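Local coordinates for protein carboxylesterase (Ferroplasma acidiphilum, PDB 3WJ2) that probably hydrolyses carboxylic esters as an alpha/beta-hydrolase-fold carboxylesterase adapted to low pH, at residues 54-59 / 67-72; 73-78 / 107-112; 96-101 / 285-290; 157-162 / 180-185. One frame throughout, in Å; residues are numbered along the deposited sequence.

Contact 1. Residues 54-59 / 67-72; sequences KDYKIK and ARMYDD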
loop_
_atom_site.group_PDB
_atom_site.type_symbol
_atom_site.label_atom_id
_atom_site.label_comp_id
_atom_site.label_asym_id
_atom_site.label_seq_id
_atom_site.Cartn_x
_atom_site.Cartn_y
_atom_site.Cartn_z
ATOM N N LYS B 54 -11.322 -8.143 42.532
ATOM C CA LYS B 54 -11.892 -9.344 43.107
ATOM C C LYS B 54 -11.768 -10.502 42.131
ATOM O O LYS B 54 -12.102 -10.356 40.944
ATOM C CB LYS B 54 -13.307 -9.150 43.484
ATOM C CG LYS B 54 -13.816 -10.394 44.218
ATOM C CD LYS B 54 -15.302 -10.239 44.623
ATOM C CE LYS B 54 -15.738 -11.349 45.582
ATOM N NZ LYS B 54 -15.554 -12.729 45.049
ATOM N N ASP B 55 -11.381 -11.647 42.670
ATOM C CA ASP B 55 -11.259 -12.908 41.916
ATOM C C ASP B 55 -12.520 -13.748 42.002
ATOM O O ASP B 55 -13.163 -13.863 43.104
ATOM C CB ASP B 55 -10.093 -13.675 42.491
ATOM C CG ASP B 55 -8.773 -13.174 41.943
ATOM O OD1 ASP B 55 -8.901 -12.457 40.979
ATOM O OD2 ASP B 55 -7.695 -13.514 42.428
ATOM N N TYR B 56 -12.947 -14.323 40.852
ATOM C CA TYR B 56 -14.163 -15.160 40.752
ATOM C C TYR B 56 -13.873 -16.481 40.099
ATOM O O TYR B 56 -12.889 -16.626 39.367
ATOM C CB TYR B 56 -15.268 -14.498 39.930
ATOM C CG TYR B 56 -15.888 -13.329 40.518
ATOM C CD1 TYR B 56 -17.030 -13.459 41.326
ATOM C CD2 TYR B 56 -15.383 -12.054 40.260
ATOM C CE1 TYR B 56 -17.633 -12.357 41.876
ATOM C CE2 TYR B 56 -16.006 -10.931 40.787
ATOM C CZ TYR B 56 -17.118 -11.095 41.604
ATOM O OH TYR B 56 -17.742 -9.994 42.151
ATOM N N LYS B 57 -14.716 -17.468 40.405
ATOM C CA LYS B 57 -14.735 -18.740 39.627
ATOM C C LYS B 57 -15.974 -18.688 38.768
ATOM O O LYS B 57 -17.072 -18.472 39.259
ATOM C CB LYS B 57 -14.666 -19.924 40.574
ATOM C CG LYS B 57 -13.336 -20.110 41.311
ATOM C CD LYS B 57 -12.199 -20.590 40.423
ATOM C CE LYS B 57 -11.041 -21.070 41.315
ATOM N NZ LYS B 57 -9.767 -21.432 40.550
ATOM N N ILE B 58 -15.837 -18.857 37.463
ATOM C CA ILE B 58 -16.981 -18.852 36.540
ATOM C C ILE B 58 -17.292 -20.313 36.328
ATOM O O ILE B 58 -16.554 -21.018 35.669
ATOM C CB ILE B 58 -16.561 -18.187 35.124
ATOM C CG1 ILE B 58 -16.001 -16.767 35.319
ATOM C CG2 ILE B 58 -17.751 -18.063 34.162
ATOM C CD1 ILE B 58 -16.833 -15.890 36.170
ATOM N N LYS B 59 -18.388 -20.749 36.908
ATOM C CA LYS B 59 -18.739 -22.194 36.950
ATOM C C LYS B 59 -19.547 -22.609 35.735
ATOM O O LYS B 59 -20.772 -22.623 35.759
ATOM C CB LYS B 59 -19.502 -22.490 38.270
ATOM C CG LYS B 59 -19.483 -23.979 38.514
ATOM C CD LYS B 59 -20.538 -24.396 39.556
ATOM C CE LYS B 59 -20.399 -25.910 39.785
ATOM N NZ LYS B 59 -19.698 -26.602 38.587
ATOM N N ALA B 67 -11.621 -15.793 36.789
ATOM C CA ALA B 67 -11.897 -14.407 36.291
ATOM C C ALA B 67 -11.474 -13.399 37.317
ATOM O O ALA B 67 -11.606 -13.678 38.535
ATOM C CB ALA B 67 -13.291 -14.207 35.959
ATOM N N ARG B 68 -10.879 -12.297 36.883
ATOM C CA ARG B 68 -10.551 -11.207 37.820
ATOM C C ARG B 68 -11.284 -9.966 37.417
ATOM O O ARG B 68 -11.130 -9.492 36.253
ATOM C CB ARG B 68 -9.040 -10.998 37.924
ATOM C CG ARG B 68 -8.653 -9.866 38.839
ATOM C CD ARG B 68 -7.179 -9.824 39.097
ATOM N NE ARG B 68 -6.710 -11.020 39.852
ATOM C CZ ARG B 68 -5.454 -11.480 39.951
ATOM N NH1 ARG B 68 -4.394 -10.888 39.322
ATOM N NH2 ARG B 68 -5.245 -12.600 40.679
ATOM N N MET B 69 -11.993 -9.346 38.366
ATOM C CA MET B 69 -12.747 -8.150 38.153
ATOM C C MET B 69 -12.009 -6.921 38.722
ATOM O O MET B 69 -11.443 -6.980 39.831
ATOM C CB MET B 69 -14.088 -8.278 38.865
ATOM C CG MET B 69 -15.023 -7.210 38.608
ATOM S SD MET B 69 -14.760 -5.619 39.384
ATOM C CE MET B 69 -14.600 -5.829 41.225
ATOM N N TYR B 70 -11.815 -5.909 37.884
ATOM C CA TYR B 70 -11.083 -4.662 38.256
ATOM C C TYR B 70 -12.068 -3.559 38.178
ATOM O O TYR B 70 -12.768 -3.400 37.120
ATOM C CB TYR B 70 -9.983 -4.354 37.234
ATOM C CG TYR B 70 -8.971 -5.432 37.050
ATOM C CD1 TYR B 70 -7.756 -5.413 37.753
ATOM C CD2 TYR B 70 -9.206 -6.542 36.158
ATOM C CE1 TYR B 70 -6.827 -6.381 37.546
ATOM C CE2 TYR B 70 -8.320 -7.504 35.971
ATOM C CZ TYR B 70 -7.068 -7.459 36.647
ATOM O OH TYR B 70 -6.109 -8.407 36.434
ATOM N N ASP B 71 -12.193 -2.710 39.220
ATOM C CA ASP B 71 -13.225 -1.696 39.155
ATOM C C ASP B 71 -12.688 -0.508 39.947
ATOM O O ASP B 71 -12.455 -0.646 41.164
ATOM C CB ASP B 71 -14.499 -2.207 39.842
ATOM C CG ASP B 71 -15.650 -1.237 39.782
ATOM O OD1 ASP B 71 -15.539 -0.181 39.112
ATOM O OD2 ASP B 71 -16.709 -1.572 40.420
ATOM N N ASP B 72 -12.353 0.553 39.234
ATOM C CA ASP B 72 -11.813 1.749 39.922
ATOM C C ASP B 72 -12.872 2.778 40.224
ATOM O O ASP B 72 -12.537 3.934 40.568
ATOM C CB ASP B 72 -10.776 2.401 39.002
ATOM C CG ASP B 72 -9.720 3.247 39.774
ATOM O OD1 ASP B 72 -9.291 2.873 40.875
ATOM O OD2 ASP B 72 -9.299 4.296 39.207
#
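Lys54 and Met69 exchange two backbone hydrogen bonds, Lys54 N to Met69 O and Met69 N to Lys54 O (2.8 Å). Two residues on, Tyr56 N donates to Ala67 O at 2.8 Å, while Ala67 N returns a bond to Tyr56 O. These are the two hydrogen-bonded pairs of an antiparallel beta hairpin, strands 52-60 and 63-71, at one edge of the central sheet of the alpha/beta hydrolase fold. Between them, Asp55 and Arg68 form the non-hydrogen-bonded pair, where the CA of Asp55 closes to 3.5 Å from Ala67 O.

The charged contact belongs to that pair. Arg68 meets the carboxylate side-on: NE reaches Asp55 OD1 at 2.9 Å with an angle of 170° at the hydrogen, and NH2 reaches Asp55 OD2 at 3.1 Å. Both oxygens use their syn lone pairs, and the two flat groups lie only 21° from coplanar. The arginine also serves Glu93 through NH2 and Asp96 through NH1.

Apolar contacts occupy the other face. Met69 CB comes to the edge of the Tyr56 ring, 3.8 Å from CE2; with CG anti to the carbonyl carbon (chi1 -69°), the ring points the same way as the methionine side chain and lies beside it. Farther along, Ile58 CG1 touches Ala67 CB at 3.8 Å, and Phe144 meets the Tyr56 ring.

Three acidic residues around one guanidinium probably keep Arg68 protonated, and its bidentate, nearly flat pairing with Asp55 fixes the rotation of both groups.

Contact 2. Residues 73-78 / 107-112; sequences NNAKSA and GVKIIS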
loop_
_atom_site.group_PDB
_atom_site.type_symbol
_atom_site.label_atom_id
_atom_site.label_comp_id
_atom_site.label_asym_id
_atom_site.label_seq_id
_atom_site.Cartn_x
_atom_site.Cartn_y
_atom_site.Cartn_z
ATOM N N ASN B 73 -14.135 2.493 39.996
ATOM C CA ASN B 73 -15.133 3.584 39.884
ATOM C C ASN B 73 -16.543 3.168 40.340
ATOM O O ASN B 73 -17.520 3.771 39.920
ATOM C CB ASN B 73 -15.090 4.091 38.397
ATOM C CG ASN B 73 -15.788 5.423 38.166
ATOM O OD1 ASN B 73 -15.967 6.251 39.104
ATOM N ND2 ASN B 73 -16.196 5.659 36.888
ATOM N N ASN B 74 -16.640 2.135 41.168
ATOM C CA ASN B 74 -17.895 1.438 41.509
ATOM C C ASN B 74 -18.888 1.372 40.319
ATOM O O ASN B 74 -20.036 1.764 40.389
ATOM C CB ASN B 74 -18.550 2.081 42.775
ATOM C CG ASN B 74 -19.643 1.184 43.419
ATOM O OD1 ASN B 74 -19.581 -0.048 43.373
ATOM N ND2 ASN B 74 -20.654 1.824 44.010
ATOM N N ALA B 75 -18.409 0.915 39.147
ATOM C CA ALA B 75 -19.179 1.094 37.935
ATOM C C ALA B 75 -20.376 0.207 37.783
ATOM O O ALA B 75 -20.331 -0.915 38.250
ATOM C CB ALA B 75 -18.197 0.766 36.724
ATOM N N LYS B 76 -21.385 0.693 37.080
ATOM C CA LYS B 76 -22.624 -0.019 36.814
ATOM C C LYS B 76 -22.436 -1.088 35.713
ATOM O O LYS B 76 -23.120 -2.134 35.665
ATOM C CB LYS B 76 -23.652 0.985 36.298
ATOM C CG LYS B 76 -25.028 0.412 36.007
ATOM C CD LYS B 76 -26.088 1.449 35.496
ATOM C CE LYS B 76 -27.534 1.016 35.941
ATOM N NZ LYS B 76 -28.684 1.466 35.087
ATOM N N SER B 77 -21.540 -0.743 34.782
ATOM C CA SER B 77 -21.417 -1.583 33.510
ATOM C C SER B 77 -20.018 -2.239 33.457
ATOM O O SER B 77 -19.117 -1.906 34.273
ATOM C CB SER B 77 -21.596 -0.731 32.233
ATOM O OG SER B 77 -22.935 -0.243 32.170
ATOM N N ALA B 78 -19.894 -3.223 32.513
ATOM C CA ALA B 78 -18.695 -4.031 32.472
ATOM C C ALA B 78 -18.276 -4.359 31.070
ATOM O O ALA B 78 -19.142 -4.516 30.185
ATOM C CB ALA B 78 -18.875 -5.374 33.206
ATOM N N GLY B 107 -12.898 3.602 33.482
ATOM C CA GLY B 107 -13.932 3.850 34.513
ATOM C C GLY B 107 -15.030 2.838 34.598
ATOM O O GLY B 107 -16.032 3.088 35.243
ATOM N N VAL B 108 -14.887 1.703 33.937
ATOM C CA VAL B 108 -15.944 0.657 33.989
ATOM C C VAL B 108 -15.360 -0.593 34.578
ATOM O O VAL B 108 -14.119 -0.693 34.736
ATOM C CB VAL B 108 -16.670 0.379 32.648
ATOM C CG1 VAL B 108 -17.229 1.690 31.981
ATOM C CG2 VAL B 108 -15.765 -0.387 31.668
ATOM N N LYS B 109 -16.195 -1.594 34.954
ATOM C CA LYS B 109 -15.664 -2.873 35.443
ATOM C C LYS B 109 -14.974 -3.581 34.245
ATOM O O LYS B 109 -15.580 -3.677 33.135
ATOM C CB LYS B 109 -16.777 -3.811 35.944
ATOM C CG LYS B 109 -17.337 -3.334 37.351
ATOM C CD LYS B 109 -18.459 -4.260 37.678
ATOM C CE LYS B 109 -18.932 -4.258 39.238
ATOM N NZ LYS B 109 -19.041 -2.899 39.811
ATOM N N ILE B 110 -13.812 -4.079 34.489
ATOM C CA ILE B 110 -13.155 -4.958 33.496
ATOM C C ILE B 110 -13.072 -6.366 34.156
ATOM O O ILE B 110 -12.475 -6.539 35.271
ATOM C CB ILE B 110 -11.672 -4.434 33.198
ATOM C CG1 ILE B 110 -11.689 -2.994 32.655
ATOM C CG2 ILE B 110 -10.889 -5.379 32.194
ATOM C CD1 ILE B 110 -12.499 -2.771 31.332
ATOM N N ILE B 111 -13.538 -7.388 33.440
ATOM C CA ILE B 111 -13.515 -8.742 33.990
ATOM C C ILE B 111 -12.644 -9.556 33.062
ATOM O O ILE B 111 -13.058 -9.940 31.951
ATOM C CB ILE B 111 -14.944 -9.370 34.128
ATOM C CG1 ILE B 111 -15.802 -8.411 35.014
ATOM C CG2 ILE B 111 -14.832 -10.825 34.726
ATOM C CD1 ILE B 111 -17.309 -8.880 35.122
ATOM N N SER B 112 -11.450 -9.890 33.523
ATOM C CA SER B 112 -10.485 -10.610 32.697
ATOM C C SER B 112 -10.697 -12.092 32.884
ATOM O O SER B 112 -10.649 -12.646 34.019
ATOM C CB SER B 112 -9.081 -10.129 33.110
ATOM O OG SER B 112 -8.105 -10.928 32.427
HETATM O O HOH W 1 -20.931 -2.406 41.736
#
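Gly107 and Asn73 meet where helix 96-106 gives way to strand 109-113, in the beta-alpha-beta unit that strand 78-82 opens within the alpha/beta hydrolase fold. Gly107, the first residue to leave the helix, has a positive phi (75°), a turn suited to glycine. Its carbonyl O receives Asn73 ND2 at 3.1 Å, in the carbonyl plane and on a lone pair, with the oxygen close to the plane of the asparagine amide. Ala75 CB touches the same oxygen at 3.5 Å, so the link is part polar and part packing.

Val108 comes next. Its CA lies 3.5 Å from Ala75 CB, and its CB rests against the carbonyl O of Ser77; Pro305 and Ile79 also touch its side chain.

At Lys109 the parallel pairing begins. Its backbone N donates to Ser77 O at 3.0 Å, and the CA of Ala78 approaches Lys109 O at 3.2 Å, giving a parallel bridge between Ala78 and Lys109 whose side chains share one face of the sheet. Along that face the lysine chain runs extended back past Ser77 O until it bends at the last torsion (chi4 44°). The bend delivers NZ to Ala75 O in its carbonyl plane and to a salt bridge with Asp71 OD2, whose carboxylate also receives Ala75 N and Asn73 N through OD1.

Ile111, two residues along on the same strand, places CD1 near Ala78 CB. At the tip of Lys109, NZ sits 2.8 Å from Ala75 O and 2.7 Å from a bound water that accepts a hydrogen bond from it.

Contact 3. Residues 96-101 / 285-290; sequences DNYCRF and TDFEVS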
loop_
_atom_site.group_PDB
_atom_site.type_symbol
_atom_site.label_atom_id
_atom_site.label_comp_id
_atom_site.label_asym_id
_atom_site.label_seq_id
_atom_site.Cartn_x
_atom_site.Cartn_y
_atom_site.Cartn_z
ATOM N N ASP B 96 -2.296 -8.624 34.212
ATOM C CA ASP B 96 -2.875 -7.833 35.232
ATOM C C ASP B 96 -2.526 -6.314 35.158
ATOM O O ASP B 96 -3.394 -5.454 35.393
ATOM C CB ASP B 96 -2.324 -8.475 36.563
ATOM C CG ASP B 96 -3.017 -7.901 37.817
ATOM O OD1 ASP B 96 -4.196 -8.231 38.126
ATOM O OD2 ASP B 96 -2.338 -7.001 38.420
ATOM N N ASN B 97 -1.282 -5.964 34.811
ATOM C CA ASN B 97 -0.895 -4.545 34.718
ATOM C C ASN B 97 -1.816 -3.876 33.604
ATOM O O ASN B 97 -2.362 -2.812 33.860
ATOM C CB ASN B 97 0.546 -4.320 34.305
ATOM C CG ASN B 97 1.518 -4.439 35.504
ATOM O OD1 ASN B 97 1.129 -4.977 36.568
ATOM N ND2 ASN B 97 2.718 -3.965 35.328
ATOM N N TYR B 98 -1.993 -4.600 32.495
ATOM C CA TYR B 98 -2.765 -4.031 31.395
ATOM C C TYR B 98 -4.267 -3.883 31.745
ATOM O O TYR B 98 -4.893 -2.858 31.513
ATOM C CB TYR B 98 -2.567 -4.933 30.200
ATOM C CG TYR B 98 -3.484 -4.604 28.999
ATOM C CD1 TYR B 98 -3.131 -3.609 28.093
ATOM C CD2 TYR B 98 -4.495 -5.499 28.770
ATOM C CE1 TYR B 98 -4.040 -3.353 26.992
ATOM C CE2 TYR B 98 -5.331 -5.289 27.712
ATOM C CZ TYR B 98 -5.035 -4.299 26.858
ATOM O OH TYR B 98 -5.802 -4.067 25.711
ATOM N N CYS B 99 -4.866 -4.918 32.367
ATOM C CA CYS B 99 -6.241 -4.830 32.767
ATOM C C CYS B 99 -6.536 -3.744 33.791
ATOM O O CYS B 99 -7.506 -3.063 33.734
ATOM C CB CYS B 99 -6.744 -6.184 33.227
ATOM S SG CYS B 99 -7.034 -7.280 31.756
ATOM N N ARG B 100 -5.599 -3.624 34.755
ATOM C CA ARG B 100 -5.654 -2.454 35.634
ATOM C C ARG B 100 -5.687 -1.101 34.900
ATOM O O ARG B 100 -6.515 -0.272 35.212
ATOM C CB ARG B 100 -4.449 -2.483 36.592
ATOM C CG ARG B 100 -4.590 -3.587 37.710
ATOM C CD ARG B 100 -3.211 -3.651 38.297
ATOM N NE ARG B 100 -3.178 -4.527 39.475
ATOM C CZ ARG B 100 -3.342 -4.118 40.741
ATOM N NH1 ARG B 100 -3.568 -2.837 41.082
ATOM N NH2 ARG B 100 -3.300 -5.052 41.707
ATOM N N PHE B 101 -4.818 -0.945 33.893
ATOM C CA PHE B 101 -4.824 0.255 33.111
ATOM C C PHE B 101 -6.109 0.462 32.339
ATOM O O PHE B 101 -6.638 1.550 32.330
ATOM C CB PHE B 101 -3.601 0.192 32.168
ATOM C CG PHE B 101 -3.424 1.450 31.325
ATOM C CD1 PHE B 101 -2.974 2.642 31.932
ATOM C CD2 PHE B 101 -3.703 1.473 29.967
ATOM C CE1 PHE B 101 -2.756 3.784 31.196
ATOM C CE2 PHE B 101 -3.527 2.653 29.226
ATOM C CZ PHE B 101 -3.040 3.805 29.848
ATOM N N THR B 285 -0.597 -4.123 24.751
ATOM C CA THR B 285 -0.034 -4.684 25.978
ATOM C C THR B 285 1.367 -4.098 26.119
ATOM O O THR B 285 1.970 -4.302 27.216
ATOM C CB THR B 285 -0.152 -6.163 26.014
ATOM O OG1 THR B 285 0.273 -6.736 24.784
ATOM C CG2 THR B 285 -1.601 -6.603 26.343
ATOM N N ASP B 286 1.889 -3.415 25.100
ATOM C CA ASP B 286 3.180 -2.658 25.255
ATOM C C ASP B 286 3.002 -1.249 25.776
ATOM O O ASP B 286 3.893 -0.410 25.612
ATOM C CB ASP B 286 3.851 -2.604 23.903
ATOM C CG ASP B 286 4.247 -3.933 23.389
ATOM O OD1 ASP B 286 4.390 -4.927 24.130
ATOM O OD2 ASP B 286 4.433 -4.031 22.103
ATOM N N PHE B 287 1.885 -0.911 26.407
ATOM C CA PHE B 287 1.588 0.412 26.821
ATOM C C PHE B 287 2.617 1.032 27.818
ATOM O O PHE B 287 2.616 2.242 27.975
ATOM C CB PHE B 287 0.184 0.580 27.437
ATOM C CG PHE B 287 0.083 -0.040 28.830
ATOM C CD1 PHE B 287 -0.006 0.800 29.944
ATOM C CD2 PHE B 287 0.123 -1.426 28.976
ATOM C CE1 PHE B 287 -0.095 0.151 31.237
ATOM C CE2 PHE B 287 0.077 -2.092 30.231
ATOM C CZ PHE B 287 -0.060 -1.267 31.359
ATOM N N GLU B 288 3.396 0.154 28.424
ATOM C CA GLU B 288 4.373 0.731 29.378
ATOM C C GLU B 288 5.648 1.097 28.658
ATOM O O GLU B 288 6.567 1.666 29.289
ATOM C CB GLU B 288 4.639 -0.319 30.475
ATOM C CG GLU B 288 3.439 -0.558 31.333
ATOM C CD GLU B 288 3.482 -1.925 32.063
ATOM O OE1 GLU B 288 3.831 -2.968 31.430
ATOM O OE2 GLU B 288 3.123 -1.986 33.261
ATOM N N VAL B 289 5.822 0.725 27.417
ATOM C CA VAL B 289 7.104 1.024 26.790
ATOM C C VAL B 289 6.995 1.936 25.623
ATOM O O VAL B 289 8.004 2.475 25.175
ATOM C CB VAL B 289 7.847 -0.250 26.431
ATOM C CG1 VAL B 289 8.203 -1.087 27.766
ATOM C CG2 VAL B 289 7.113 -1.057 25.484
ATOM N N SER B 290 5.774 2.092 25.089
ATOM C CA SER B 290 5.535 3.059 24.019
ATOM C C SER B 290 4.415 4.033 24.338
ATOM O O SER B 290 3.297 3.602 24.621
ATOM C CB SER B 290 5.183 2.269 22.726
ATOM O OG SER B 290 4.531 3.159 21.760
#
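Asn97 ND2 donates to two acceptors, Glu288 OE2 across the contact and the carbonyl O of Gly45. The bond to Glu288 measures 2.9 Å between ND2 and OE2, with 151° at the hydrogen. OE2 is met on its syn lone pair while lying somewhat out of the amide plane of Asn97, the amide and carboxylate planes being crossed at 87°.

The larger part of the contact is aromatic. Phe287 turns its ring into the helix from a first torsion that puts CG between the backbone N and the carbonyl carbon (chi1 73°). Its ring forms an offset stack with Phe101, centroids 4.7 Å apart, and CD1 of Phe287 lies 3.7 Å above the centre of the Phe101 ring. Farther round the same ring, CE2 touches Tyr98 CA at 3.6 Å and CZ packs against Asn97 O at 3.7 Å.

Thr285 completes the set with a CH-pi contact: CG2 stands 3.8 Å from the Tyr98 ring centroid, almost on the ring normal. The tyrosine hydroxyl, at the far end, bonds to Tyr81 OH.

Helix 96-106 is thereby held against the loop between the last strand of the sheet, 271-280, and the C-terminal helix 291-303. In alpha/beta hydrolases the loop after the last strand usually carries the catalytic histidine, and the Tyr98 side chain lies near, without touching, a GxSxG sequence consistent with a nucleophile elbow.

Contact 4. Residues 157-162 / 180-185; sequences AGANLA and QVLFYP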
loop_
_atom_site.group_PDB
_atom_site.type_symbol
_atom_site.label_atom_id
_atom_site.label_comp_id
_atom_site.label_asym_id
_atom_site.label_seq_id
_atom_site.Cartn_x
_atom_site.Cartn_y
_atom_site.Cartn_z
ATOM N N ALA B 157 -5.423 -13.082 19.820
ATOM C CA ALA B 157 -6.315 -14.280 19.845
ATOM C C ALA B 157 -7.600 -13.997 20.699
ATOM O O ALA B 157 -8.690 -14.477 20.394
ATOM C CB ALA B 157 -5.496 -15.470 20.540
ATOM N N GLY B 158 -7.531 -13.174 21.763
ATOM C CA GLY B 158 -8.634 -12.893 22.619
ATOM C C GLY B 158 -9.691 -12.037 21.871
ATOM O O GLY B 158 -10.867 -12.080 22.157
ATOM N N ALA B 159 -9.171 -11.141 21.016
ATOM C CA ALA B 159 -10.106 -10.318 20.160
ATOM C C ALA B 159 -10.759 -11.229 19.113
ATOM O O ALA B 159 -11.899 -10.868 18.706
ATOM C CB ALA B 159 -9.382 -9.132 19.519
ATOM N N ASN B 160 -10.072 -12.277 18.675
ATOM C CA ASN B 160 -10.774 -13.270 17.784
ATOM C C ASN B 160 -11.959 -13.836 18.543
ATOM O O ASN B 160 -13.077 -13.921 18.055
ATOM C CB ASN B 160 -9.828 -14.342 17.379
ATOM C CG ASN B 160 -10.531 -15.535 16.813
ATOM O OD1 ASN B 160 -11.009 -16.383 17.510
ATOM N ND2 ASN B 160 -10.456 -15.663 15.517
ATOM N N LEU B 161 -11.738 -14.222 19.828
ATOM C CA LEU B 161 -12.832 -14.835 20.623
ATOM C C LEU B 161 -14.033 -13.851 20.798
ATOM O O LEU B 161 -15.188 -14.248 20.727
ATOM C CB LEU B 161 -12.333 -15.234 22.055
ATOM C CG LEU B 161 -11.280 -16.266 21.920
ATOM C CD1 LEU B 161 -10.724 -16.595 23.400
ATOM C CD2 LEU B 161 -11.682 -17.605 21.263
ATOM N N ALA B 162 -13.701 -12.542 21.024
ATOM C CA ALA B 162 -14.674 -11.524 21.220
ATOM C C ALA B 162 -15.518 -11.370 19.894
ATOM O O ALA B 162 -16.729 -11.371 19.992
ATOM C CB ALA B 162 -14.057 -10.246 21.582
ATOM N N GLN B 180 -18.192 -4.600 20.910
ATOM C CA GLN B 180 -17.047 -5.487 20.737
ATOM C C GLN B 180 -15.863 -4.624 20.529
ATOM O O GLN B 180 -15.814 -3.874 19.581
ATOM C CB GLN B 180 -17.303 -6.546 19.614
ATOM C CG GLN B 180 -17.676 -5.898 18.246
ATOM C CD GLN B 180 -17.909 -6.929 17.184
ATOM O OE1 GLN B 180 -17.166 -7.869 17.081
ATOM N NE2 GLN B 180 -18.991 -6.722 16.346
ATOM N N VAL B 181 -14.882 -4.741 21.429
ATOM C CA VAL B 181 -13.698 -3.813 21.365
ATOM C C VAL B 181 -12.526 -4.753 20.965
ATOM O O VAL B 181 -12.129 -5.709 21.709
ATOM C CB VAL B 181 -13.418 -3.272 22.718
ATOM C CG1 VAL B 181 -12.178 -2.345 22.534
ATOM C CG2 VAL B 181 -14.589 -2.443 23.205
ATOM N N LEU B 182 -12.048 -4.557 19.723
ATOM C CA LEU B 182 -11.163 -5.580 19.147
ATOM C C LEU B 182 -9.804 -4.968 18.905
ATOM O O LEU B 182 -9.572 -4.257 17.946
ATOM C CB LEU B 182 -11.728 -6.054 17.716
ATOM C CG LEU B 182 -13.195 -6.528 17.845
ATOM C CD1 LEU B 182 -13.755 -6.793 16.373
ATOM C CD2 LEU B 182 -13.419 -7.761 18.739
ATOM N N PHE B 183 -8.822 -5.354 19.765
ATOM C CA PHE B 183 -7.467 -4.914 19.454
ATOM C C PHE B 183 -6.787 -5.983 18.651
ATOM O O PHE B 183 -6.478 -7.118 19.103
ATOM C CB PHE B 183 -6.652 -4.788 20.848
ATOM C CG PHE B 183 -6.994 -3.570 21.638
ATOM C CD1 PHE B 183 -6.310 -2.374 21.426
ATOM C CD2 PHE B 183 -7.943 -3.661 22.696
ATOM C CE1 PHE B 183 -6.692 -1.212 22.144
ATOM C CE2 PHE B 183 -8.290 -2.490 23.462
ATOM C CZ PHE B 183 -7.619 -1.293 23.196
ATOM N N TYR B 184 -6.543 -5.614 17.369
ATOM C CA TYR B 184 -5.804 -6.473 16.428
ATOM C C TYR B 184 -6.088 -7.995 16.556
ATOM O O TYR B 184 -5.177 -8.849 16.767
ATOM C CB TYR B 184 -4.273 -6.136 16.443
ATOM C CG TYR B 184 -3.669 -5.992 17.826
ATOM C CD1 TYR B 184 -3.184 -7.119 18.449
ATOM C CD2 TYR B 184 -3.666 -4.725 18.420
ATOM C CE1 TYR B 184 -2.564 -6.933 19.750
ATOM C CE2 TYR B 184 -3.066 -4.501 19.656
ATOM C CZ TYR B 184 -2.565 -5.620 20.263
ATOM O OH TYR B 184 -1.995 -5.459 21.576
ATOM N N PRO B 185 -7.366 -8.423 16.268
ATOM C CA PRO B 185 -7.673 -9.849 16.356
ATOM C C PRO B 185 -7.026 -10.681 15.185
ATOM O O PRO B 185 -6.781 -10.115 14.087
ATOM C CB PRO B 185 -9.191 -9.892 16.049
ATOM C CG PRO B 185 -9.511 -8.540 15.375
ATOM C CD PRO B 185 -8.490 -7.527 16.003
#
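Leu182 reaches Ala159 and Ala162 because its CG stands anti to the carbonyl carbon (chi1 -55°) and its CD1 is extended (chi2 172°), which leaves CD2 as the branch facing the helix. That methyl lies 3.5 Å from Ala159 O and 3.8 Å from Ala162 CB, so it sits across one turn of the helix. A second set of torsions acts through the backbone: Tyr184 has positive phi and psi, ending the strand in a sharp turn that swings Pro185 back toward the helix.

Ala159 receives both arms. Its CB touches Pro185 CB at 3.6 Å and Phe183 O at 3.6 Å, and stands 4.3 Å from Leu182 CB, so one small methyl meets the strand, the turn and the proline together. The proline CB also lies beside Asn160 N, at 3.7 Å.

This is helix-on-sheet packing inside a beta-alpha-beta unit formed by strand 150-155, helix 157-172 and strand 180-183. The short axes of helix and strand come within 7.4 Å and run nearly antiparallel, at 154°, an approach that the alanine side chains permit. Gly158 belongs to a GxSxG sequence consistent with the nucleophile elbow of alpha/beta hydrolases, at the start of this helix.

Val152 of the neighbouring strand also touches Ala162, and Met245 packs on both Leu182 and Pro185. Beside the proline, Asn160 ND2 turns to the carbonyl oxygens of Ser186 and Phe229.

Contact 4 lies deepest, its centre about 4 Å from that of the chain, and is packing of helix on strand and turn, without a hydrogen bond between the two segments. Contact 3 is also buried, about 13 Å out, but joins a helix to a loop and mixes rings with a single polar bond. Contacts 1 and 2, both about 17 Å out and partly exposed, rely on backbone pairing and charged side chains; they share the sheet, where strands 63-71 and 109-113 are neighbours. Contacts 1 and 3 meet at Asp96, whose OD1 takes Arg68 NH1 in a salt bridge and Tyr70 OH in a probable hydrogen bond, whereas contacts 1 and 4 stay about 13 Å apart at their nearest atoms.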